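Local structure of flagellar hook protein FlgE (Caulobacter crescentus CB15, 5AY6) at residues T112-A116 against A117-V121; A134-A137 against E138-G142; D70-N74 against G75-A79; Q17-A21 against A22-K26. The protein builds the flagellar hook, which probably works as the universal joint between motor and filament; this fragment carries its middle domains. One frame throughout, in Å; residues are numbered along the deposited sequence.

Interaction 1 of 4, residues T112-A116 against A117-V121; sequences TRINA and AGTTV
Asn115 reaches across the hairpin end with its amide oxygen and accepts the backbone N-H of Thr119, with OD1 lying 3.1 Å from Thr119 N. Its CG sits between the backbone N and the carbonyl carbon (chi1 59°), which folds the side chain back over the turn. The donor stands above the amide plane, 37° out of it; the bond from Gly118 N to the same OD1 is weak, its N-H pointing well off the oxygen (126°). Gly118 N also closes the type I turn of Asn115-Gly118 by its 3.0 Å bond to Asn115 O. The other arm of the amide, ND2, faces the Thr119 side chain, and one water lies 2.6 Å from Thr119 OG1 while accepting a weak bond from Asn115 ND2. A leucine at Asn115 would probably leave the Thr119 N-H without its acceptor and the turn less firmly fixed.

Behind the turn, Ile114 points CD1 at Thr119 CG2 and rests CG2 3.9 Å from Val121 CG1, the two side chains meeting at about a right angle. Thr112 and Val121 run side by side, their CG2 methyls 3.7 Å apart. Arg113 passes its CG by Thr120 CG2 and its CD over Gly118 CA before its guanidinium group reaches a salt bridge with Asp98. Backbone bonds, the shortest from Ile114 N to Thr119 O at 2.8 Å, thus join the strands, Asn115 OD1 ties down the turn, and methyl contacts pack the base toward Tyr48.

Interaction 2 of 4, residues A134-A137 against E138-G142; sequences ADDA and EVVAG
A chi1 of 69° places Asp136 CG between its own backbone N and carbonyl carbon, and a chi1 of 159° on Val140 leaves CG2 beside its backbone N; together these torsions bring the valine methyl against the carboxylate. Val140 CG2 lies 3.6 Å from Asp136 CG and as near to OD2, the two side chains crossing at a slant. The contact is van der Waals; Asp136 OD2 has its polar partner in Asn90. Val139 CG1 and Val140 CG2 each come to 3.1 Å from Asp136 O, and Val139 CG1 also lies 3.9 Å from Asp136 CB.

The backbone fixes this spacing. Asp136 O accepts from Val140 N at 2.8 Å, with an N-H...O angle of 156°, and Ala137 O follows by accepting from Ala141 N at 3.1 Å, from a donor tilted from the carbonyl plane. Two waters join the preceding turn to N-H groups of the first helical turn: one accepts from Val139 N at 3.0 Å, the other from Glu138 N at 3.2 Å, and both lie within bonding distance of Asp135 O. Glu138 carries its carboxylate away to a salt bridge with Lys35.

Asp136 occupies the N-cap position without making a side-chain capping bond. A type I turn, Ala134-Ala137, runs directly into the short helix 137-140, a helix start whose first N-H closes the turn on Ala134 O and whose next two meet water.

Interaction 3 of 4, residues D70-N74 against G75-A79; sequences DIKEN and GVIVA
Ile71 O is gripped by two successive backbone N-H groups, those of Val78 and Ala79. Val78 N lies 2.9 Å from Ile71 O; Ala79 N, 3.4 Å from the same Ile71 O, gives a weak bond. Two residues of one strand facing a single residue of the other define a classic beta bulge, and the register shifts by one between Ile71 and Lys72. Within the bulge, Ile71 N donates to Ala79 O at 2.8 Å, in a nearly straight bond of 170°. Toward the hairpin end, Glu73 and Val76 form a hydrogen-bonded pair around the type I' turn, in which Asn74 and Gly75 both have positive phi.

Lys72 and Ile77 share one face. Lys72 runs across Ile77 at a slant, its chain straight beyond CG, and its aliphatic CE lies 3.7 Å from Ile77 CG1. With CG1 beside the backbone N (chi1 -61°) and the chain extended beyond it, Ile77 carries CD1 to 4.0 Å from Asp70 OD1, an oxygen that is hydrogen-bonded to Thr80. An alanine at Ile77 would probably open a gap between the Lys72 chain and Asp70, leaving the lysine methylenes freer to turn. On the opposite face, which Glu73 shares, Ile71 CB rests 4.1 Å from Ala79 CB. Val78, the extra residue of the bulge, brings CG1 to 4.0 Å from Glu73 CB, while Glu73 OE2 is hydrogen-bonded to His46.

Two kinds of force are therefore at work: backbone bonds set the bulged register, while hydrocarbon joins Lys72 to Ile77 on one face and packs Ile71 against Tyr48 and Val50 on the other.

Interaction 4 of 4, residues Q17-A21 against A22-K26; sequences QPVAA and AVSYK
Ala22, within the bend and directly after Ala21, bonds through its backbone to Tyr145, and its methyl touches Val163. Val23 comes next and donates its N-H to Ala20 O at 2.8 Å, from well above the carbonyl plane, 59° out of it. Its side chain meets Val19 at about a right angle. In both valines CG1 lies anti to the backbone N (chi1 -177° for Val19), and these two branches, Val19 CG1 and Val23 CG1, touch at 3.5 Å, closer than ordinary carbon packing.

Ser24 supplies the second donor to Ala20 O. Ser24 N lies 2.9 Å from Ala20 O in a bond almost straight at 174°, arriving close to the line of the carbonyl, so one oxygen holds two consecutive amides from different directions. The same Val19 CG1 methyl also sits 3.3 Å from Ser24 OG, which makes its hydrogen bond to Ser53 in the neighbouring strand. Thus the hydroxyl has a polar partner in the sheet and a hydrocarbon neighbour in the loop. A CA-H...O contact, Ala21 CA to Ser24 O at 3.5 Å, adds a weak link.

At Tyr25 the chain is already extended. Ala21 O approaches Tyr25 CB to 3.4 Å and lies at the ring edge, near its plane, while the ring itself continues away to Leu144.

What sets the bend, on this evidence, is mainly the polar grip of Ala20 O on its two amides, backed by a tight valine pair where the chain enters strand 24-39 beside Leu188 and Lys189.

From the N terminus the four contacts come in series, none enclosing or crossing another. Interaction 4 closes the bend through which the chain enters strand 24-39, an outer strand of the five-stranded antiparallel sheet. Interaction 3 closes the hairpin between strands 64-73 and 76-86 of that same sheet. Interaction 1 closes the separate two-stranded hairpin 111-113/120-122; it packs on interaction 3, where Thr112 OG1 lies 3.8 Å from Ala79 CB. Interaction 2 forms the later turn into helix 137-140 and returns to the start, Gly142 CA lying 3.5 Å from Tyr25 CD2. Interactions 1 and 2 stay about 13 Å apart at their nearest atoms.

Interaction 1 of 4, residues T112-A116 against A117-V121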
loop_
_atom_site.group_PDB
_atom_site.type_symbol
_atom_site.label_atom_id
_atom_site.label_comp_id
_atom_site.label_asym_id
_atom_site.label_seq_id
_atom_site.Cartn_x
_atom_site.Cartn_y
_atom_site.Cartn_z
ATOM N N THR A 112 -14.700 17.647 -12.256
ATOM C CA THR A 112 -15.240 16.294 -12.238
ATOM C C THR A 112 -16.754 16.372 -12.347
ATOM O O THR A 112 -17.371 17.314 -11.843
ATOM C CB THR A 112 -14.867 15.507 -10.962
ATOM O OG1 THR A 112 -15.395 14.177 -11.056
ATOM C CG2 THR A 112 -15.440 16.174 -9.715
ATOM N N ARG A 113 -17.353 15.395 -13.018
ATOM C CA ARG A 113 -18.806 15.264 -12.987
ATOM C C ARG A 113 -19.211 14.804 -11.593
ATOM O O ARG A 113 -18.444 14.106 -10.926
ATOM C CB ARG A 113 -19.299 14.276 -14.050
ATOM C CG ARG A 113 -19.058 14.733 -15.483
ATOM C CD ARG A 113 -19.752 13.826 -16.503
ATOM N NE ARG A 113 -19.090 12.532 -16.658
ATOM C CZ ARG A 113 -19.445 11.612 -17.551
ATOM N NH1 ARG A 113 -20.458 11.845 -18.375
ATOM N NH2 ARG A 113 -18.790 10.459 -17.627
ATOM N N ILE A 114 -20.399 15.203 -11.142
ATOM C CA ILE A 114 -20.909 14.731 -9.857
ATOM C C ILE A 114 -22.213 13.950 -10.025
ATOM O O ILE A 114 -22.745 13.404 -9.058
ATOM C CB ILE A 114 -21.134 15.892 -8.864
ATOM C CG1 ILE A 114 -22.150 16.891 -9.422
ATOM C CG2 ILE A 114 -19.812 16.580 -8.543
ATOM C CD1 ILE A 114 -22.434 18.058 -8.494
ATOM N N ASN A 115 -22.726 13.902 -11.250
ATOM C CA ASN A 115 -23.856 13.034 -11.574
ATOM C C ASN A 115 -23.862 12.672 -13.062
ATOM O O ASN A 115 -23.129 13.267 -13.852
ATOM C CB ASN A 115 -25.189 13.685 -11.167
ATOM C CG ASN A 115 -25.437 15.016 -11.852
ATOM O OD1 ASN A 115 -25.199 15.174 -13.048
ATOM N ND2 ASN A 115 -25.937 15.986 -11.089
ATOM N N ALA A 116 -24.687 11.698 -13.437
ATOM C CA ALA A 116 -24.726 11.220 -14.819
ATOM C C ALA A 116 -25.291 12.279 -15.760
ATOM O O ALA A 116 -25.046 12.245 -16.967
ATOM C CB ALA A 116 -25.542 9.939 -14.915
ATOM N N ALA A 117 -26.042 13.222 -15.203
ATOM C CA ALA A 117 -26.615 14.303 -15.991
ATOM C C ALA A 117 -25.518 15.233 -16.510
ATOM O O ALA A 117 -25.719 15.966 -17.479
ATOM C CB ALA A 117 -27.629 15.075 -15.171
ATOM N N GLY A 118 -24.360 15.205 -15.859
ATOM C CA GLY A 118 -23.206 15.936 -16.349
ATOM C C GLY A 118 -22.876 17.214 -15.604
ATOM O O GLY A 118 -22.047 18.010 -16.052
ATOM N N THR A 119 -23.529 17.419 -14.468
ATOM C CA THR A 119 -23.207 18.544 -13.600
ATOM C C THR A 119 -21.786 18.379 -13.067
ATOM O O THR A 119 -21.376 17.273 -12.703
ATOM C CB THR A 119 -24.203 18.651 -12.426
ATOM O OG1 THR A 119 -25.541 18.740 -12.933
ATOM C CG2 THR A 119 -23.912 19.877 -11.585
ATOM N N THR A 120 -21.027 19.470 -13.030
ATOM C CA THR A 120 -19.634 19.392 -12.604
ATOM C C THR A 120 -19.324 20.319 -11.437
ATOM O O THR A 120 -20.072 21.253 -11.155
ATOM C CB THR A 120 -18.661 19.731 -13.767
ATOM O OG1 THR A 120 -18.900 21.069 -14.233
ATOM C CG2 THR A 120 -18.826 18.751 -14.918
ATOM N N VAL A 121 -18.219 20.035 -10.750
ATOM C CA VAL A 121 -17.621 20.988 -9.825
ATOM C C VAL A 121 -16.167 21.192 -10.223
ATOM O O VAL A 121 -15.582 20.359 -10.926
ATOM C CB VAL A 121 -17.705 20.524 -8.349
ATOM C CG1 VAL A 121 -19.159 20.351 -7.921
ATOM C CG2 VAL A 121 -16.928 19.232 -8.151
HETATM O O HOH W 1 -27.668 18.790 -11.413
#

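Interaction 2 of 4, residues A134-A137 against E138-G142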
loop_
_atom_site.group_PDB
_atom_site.type_symbol
_atom_site.label_atom_id
_atom_site.label_comp_id
_atom_site.label_asym_id
_atom_site.label_seq_id
_atom_site.Cartn_x
_atom_site.Cartn_y
_atom_site.Cartn_z
ATOM N N ALA A 134 1.286 24.769 -4.909
ATOM C CA ALA A 134 1.436 23.460 -5.536
ATOM C C ALA A 134 0.115 22.711 -5.517
ATOM O O ALA A 134 -0.553 22.652 -4.483
ATOM C CB ALA A 134 2.511 22.655 -4.834
ATOM N N ASP A 135 -0.264 22.143 -6.658
ATOM C CA ASP A 135 -1.518 21.404 -6.756
ATOM C C ASP A 135 -1.596 20.277 -5.724
ATOM O O ASP A 135 -2.664 19.996 -5.181
ATOM C CB ASP A 135 -1.698 20.832 -8.164
ATOM C CG ASP A 135 -1.937 21.902 -9.205
ATOM O OD1 ASP A 135 -2.282 23.041 -8.829
ATOM O OD2 ASP A 135 -1.780 21.599 -10.407
ATOM N N ASP A 136 -0.458 19.649 -5.438
ATOM C CA ASP A 136 -0.445 18.471 -4.575
ATOM C C ASP A 136 -0.265 18.812 -3.093
ATOM O O ASP A 136 -0.028 17.925 -2.273
ATOM C CB ASP A 136 0.648 17.489 -5.033
ATOM C CG ASP A 136 2.061 18.006 -4.794
ATOM O OD1 ASP A 136 2.232 19.175 -4.381
ATOM O OD2 ASP A 136 3.016 17.232 -5.036
ATOM N N ALA A 137 -0.395 20.089 -2.750
ATOM C CA ALA A 137 -0.161 20.535 -1.381
ATOM C C ALA A 137 -1.049 19.822 -0.362
ATOM O O ALA A 137 -0.583 19.416 0.699
ATOM C CB ALA A 137 -0.364 22.035 -1.276
ATOM N N GLU A 138 -2.327 19.666 -0.680
ATOM C CA GLU A 138 -3.257 19.132 0.309
ATOM C C GLU A 138 -3.089 17.629 0.505
ATOM O O GLU A 138 -3.251 17.126 1.620
ATOM C CB GLU A 138 -4.694 19.482 -0.080
ATOM C CG GLU A 138 -4.931 20.989 -0.062
ATOM C CD GLU A 138 -6.393 21.378 0.026
ATOM O OE1 GLU A 138 -7.262 20.482 0.004
ATOM O OE2 GLU A 138 -6.674 22.590 0.122
ATOM N N VAL A 139 -2.742 16.909 -0.558
ATOM C CA VAL A 139 -2.490 15.481 -0.424
ATOM C C VAL A 139 -1.119 15.241 0.215
ATOM O O VAL A 139 -0.955 14.307 1.001
ATOM C CB VAL A 139 -2.588 14.737 -1.783
ATOM C CG1 VAL A 139 -1.585 15.279 -2.800
ATOM C CG2 VAL A 139 -2.391 13.240 -1.583
ATOM N N VAL A 140 -0.147 16.093 -0.106
ATOM C CA VAL A 140 1.189 15.984 0.475
ATOM C C VAL A 140 1.117 16.182 1.986
ATOM O O VAL A 140 1.864 15.557 2.740
ATOM C CB VAL A 140 2.172 17.006 -0.165
ATOM C CG1 VAL A 140 3.365 17.278 0.739
ATOM C CG2 VAL A 140 2.641 16.504 -1.528
ATOM N N ALA A 141 0.185 17.020 2.430
ATOM C CA ALA A 141 0.005 17.272 3.858
ATOM C C ALA A 141 -0.438 16.016 4.608
ATOM O O ALA A 141 -0.208 15.887 5.807
ATOM C CB ALA A 141 -0.998 18.396 4.077
ATOM N N GLY A 142 -1.070 15.092 3.893
ATOM C CA GLY A 142 -1.559 13.864 4.493
ATOM C C GLY A 142 -0.488 12.835 4.802
ATOM O O GLY A 142 -0.746 11.883 5.542
HETATM O O HOH W 2 -3.821 18.173 -3.107
HETATM O O HOH W 3 -3.782 21.182 -3.148
#

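Interaction 3 of 4, residues D70-N74 against G75-A79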
loop_
_atom_site.group_PDB
_atom_site.type_symbol
_atom_site.label_atom_id
_atom_site.label_comp_id
_atom_site.label_asym_id
_atom_site.label_seq_id
_atom_site.Cartn_x
_atom_site.Cartn_y
_atom_site.Cartn_z
ATOM N N ASP A 70 -11.531 10.122 -3.366
ATOM C CA ASP A 70 -12.980 10.009 -3.219
ATOM C C ASP A 70 -13.571 11.364 -2.850
ATOM O O ASP A 70 -13.052 12.054 -1.969
ATOM C CB ASP A 70 -13.359 8.982 -2.148
ATOM C CG ASP A 70 -13.020 7.559 -2.548
ATOM O OD1 ASP A 70 -13.357 7.158 -3.685
ATOM O OD2 ASP A 70 -12.421 6.845 -1.719
ATOM N N ILE A 71 -14.649 11.748 -3.526
ATOM C CA ILE A 71 -15.398 12.942 -3.143
ATOM C C ILE A 71 -16.720 12.510 -2.519
ATOM O O ILE A 71 -17.514 11.803 -3.148
ATOM C CB ILE A 71 -15.675 13.870 -4.335
ATOM C CG1 ILE A 71 -14.404 14.076 -5.164
ATOM C CG2 ILE A 71 -16.226 15.203 -3.842
ATOM C CD1 ILE A 71 -13.290 14.744 -4.405
ATOM N N LYS A 72 -16.950 12.924 -1.279
ATOM C CA LYS A 72 -18.115 12.455 -0.544
ATOM C C LYS A 72 -19.041 13.595 -0.135
ATOM O O LYS A 72 -18.594 14.698 0.190
ATOM C CB LYS A 72 -17.678 11.669 0.693
ATOM C CG LYS A 72 -16.849 10.430 0.380
ATOM C CD LYS A 72 -16.619 9.592 1.628
ATOM C CE LYS A 72 -15.806 8.345 1.323
ATOM N NZ LYS A 72 -15.683 7.462 2.520
ATOM N N GLU A 73 -20.339 13.313 -0.165
ATOM C CA GLU A 73 -21.354 14.249 0.296
ATOM C C GLU A 73 -22.294 13.518 1.245
ATOM O O GLU A 73 -22.934 12.537 0.860
ATOM C CB GLU A 73 -22.121 14.845 -0.883
ATOM C CG GLU A 73 -23.130 15.916 -0.494
ATOM C CD GLU A 73 -23.782 16.564 -1.703
ATOM O OE1 GLU A 73 -23.974 15.866 -2.724
ATOM O OE2 GLU A 73 -24.098 17.772 -1.630
ATOM N N ASN A 74 -22.357 13.991 2.487
ATOM C CA ASN A 74 -23.107 13.311 3.543
ATOM C C ASN A 74 -22.721 11.836 3.669
ATOM O O ASN A 74 -23.577 10.977 3.880
ATOM C CB ASN A 74 -24.608 13.436 3.294
ATOM C CG ASN A 74 -25.041 14.870 3.097
ATOM O OD1 ASN A 74 -24.505 15.782 3.729
ATOM N ND2 ASN A 74 -26.013 15.080 2.216
ATOM N N GLY A 75 -21.430 11.551 3.522
ATOM C CA GLY A 75 -20.926 10.199 3.671
ATOM C C GLY A 75 -21.156 9.308 2.464
ATOM O O GLY A 75 -20.909 8.105 2.524
ATOM N N VAL A 76 -21.629 9.895 1.369
ATOM C CA VAL A 76 -21.866 9.142 0.138
ATOM C C VAL A 76 -20.910 9.583 -0.971
ATOM O O VAL A 76 -20.779 10.771 -1.254
ATOM C CB VAL A 76 -23.322 9.297 -0.346
ATOM C CG1 VAL A 76 -23.494 8.705 -1.741
ATOM C CG2 VAL A 76 -24.278 8.639 0.642
ATOM N N ILE A 77 -20.238 8.620 -1.593
ATOM C CA ILE A 77 -19.305 8.929 -2.672
ATOM C C ILE A 77 -20.059 9.386 -3.917
ATOM O O ILE A 77 -20.838 8.627 -4.490
ATOM C CB ILE A 77 -18.420 7.713 -3.009
ATOM C CG1 ILE A 77 -17.593 7.310 -1.786
ATOM C CG2 ILE A 77 -17.524 8.007 -4.202
ATOM C CD1 ILE A 77 -16.809 6.031 -1.969
ATOM N N VAL A 78 -19.846 10.634 -4.325
ATOM C CA VAL A 78 -20.487 11.142 -5.534
ATOM C C VAL A 78 -19.526 11.133 -6.724
ATOM O O VAL A 78 -19.956 11.177 -7.872
ATOM C CB VAL A 78 -21.031 12.574 -5.338
ATOM C CG1 VAL A 78 -22.025 12.608 -4.191
ATOM C CG2 VAL A 78 -19.900 13.551 -5.091
ATOM N N ALA A 79 -18.227 11.076 -6.440
ATOM C CA ALA A 79 -17.210 11.079 -7.489
ATOM C C ALA A 79 -15.926 10.432 -6.989
ATOM O O ALA A 79 -15.591 10.527 -5.808
ATOM C CB ALA A 79 -16.938 12.496 -7.969
#

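Interaction 4 of 4, residues Q17-A21 against A22-K26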
loop_
_atom_site.group_PDB
_atom_site.type_symbol
_atom_site.label_atom_id
_atom_site.label_comp_id
_atom_site.label_asym_id
_atom_site.label_seq_id
_atom_site.Cartn_x
_atom_site.Cartn_y
_atom_site.Cartn_z
ATOM N N GLN A 17 -11.737 -3.961 10.131
ATOM C CA GLN A 17 -10.647 -3.061 10.493
ATOM C C GLN A 17 -10.736 -1.784 9.667
ATOM O O GLN A 17 -10.680 -1.827 8.444
ATOM C CB GLN A 17 -9.285 -3.730 10.281
ATOM C CG GLN A 17 -8.111 -2.760 10.304
ATOM C CD GLN A 17 -7.769 -2.281 11.701
ATOM O OE1 GLN A 17 -7.465 -3.082 12.583
ATOM N NE2 GLN A 17 -7.818 -0.970 11.911
ATOM N N PRO A 18 -10.918 -0.642 10.339
ATOM C CA PRO A 18 -11.047 0.617 9.604
ATOM C C PRO A 18 -9.709 1.096 9.046
ATOM O O PRO A 18 -8.656 0.859 9.638
ATOM C CB PRO A 18 -11.591 1.586 10.661
ATOM C CG PRO A 18 -11.172 1.007 11.962
ATOM C CD PRO A 18 -11.168 -0.479 11.782
ATOM N N VAL A 19 -9.767 1.757 7.898
ATOM C CA VAL A 19 -8.578 2.258 7.223
ATOM C C VAL A 19 -7.905 3.374 8.022
ATOM O O VAL A 19 -8.569 4.293 8.496
ATOM C CB VAL A 19 -8.934 2.776 5.823
ATOM C CG1 VAL A 19 -7.689 3.218 5.090
ATOM C CG2 VAL A 19 -9.659 1.699 5.029
ATOM N N ALA A 20 -6.584 3.293 8.170
ATOM C CA ALA A 20 -5.839 4.326 8.887
ATOM C C ALA A 20 -5.825 5.638 8.108
ATOM O O ALA A 20 -5.873 5.646 6.876
ATOM C CB ALA A 20 -4.421 3.867 9.165
ATOM N N ALA A 21 -5.750 6.746 8.838
ATOM C CA ALA A 21 -5.649 8.070 8.234
ATOM C C ALA A 21 -4.422 8.189 7.331
ATOM O O ALA A 21 -4.417 8.979 6.392
ATOM C CB ALA A 21 -5.610 9.133 9.310
ATOM N N ALA A 22 -3.386 7.407 7.614
ATOM C CA ALA A 22 -2.185 7.410 6.779
ATOM C C ALA A 22 -2.388 6.654 5.461
ATOM O O ALA A 22 -1.556 6.732 4.561
ATOM C CB ALA A 22 -1.007 6.818 7.545
ATOM N N VAL A 23 -3.488 5.916 5.349
ATOM C CA VAL A 23 -3.799 5.222 4.102
ATOM C C VAL A 23 -4.928 5.929 3.355
ATOM O O VAL A 23 -4.865 6.093 2.136
ATOM C CB VAL A 23 -4.169 3.741 4.356
ATOM C CG1 VAL A 23 -4.801 3.113 3.126
ATOM C CG2 VAL A 23 -2.930 2.960 4.778
ATOM N N SER A 24 -5.958 6.346 4.087
ATOM C CA SER A 24 -7.035 7.156 3.517
ATOM C C SER A 24 -7.195 8.441 4.318
ATOM O O SER A 24 -7.724 8.437 5.432
ATOM C CB SER A 24 -8.353 6.389 3.488
ATOM O OG SER A 24 -8.278 5.308 2.580
ATOM N N TYR A 25 -6.748 9.542 3.732
ATOM C CA TYR A 25 -6.648 10.797 4.453
ATOM C C TYR A 25 -7.753 11.776 4.084
ATOM O O TYR A 25 -7.811 12.264 2.956
ATOM C CB TYR A 25 -5.275 11.422 4.192
ATOM C CG TYR A 25 -5.137 12.853 4.649
ATOM C CD1 TYR A 25 -5.103 13.171 5.999
ATOM C CD2 TYR A 25 -5.016 13.883 3.728
ATOM C CE1 TYR A 25 -4.965 14.481 6.420
ATOM C CE2 TYR A 25 -4.879 15.196 4.141
ATOM C CZ TYR A 25 -4.853 15.487 5.486
ATOM O OH TYR A 25 -4.716 16.791 5.901
ATOM N N LYS A 26 -8.631 12.066 5.044
ATOM C CA LYS A 26 -9.674 13.064 4.828
ATOM C C LYS A 26 -9.129 14.455 5.095
ATOM O O LYS A 26 -8.648 14.735 6.192
ATOM C CB LYS A 26 -10.887 12.810 5.720
ATOM C CG LYS A 26 -12.020 13.800 5.475
ATOM C CD LYS A 26 -12.818 14.062 6.736
ATOM C CE LYS A 26 -13.354 12.770 7.319
ATOM N NZ LYS A 26 -13.660 12.905 8.770
#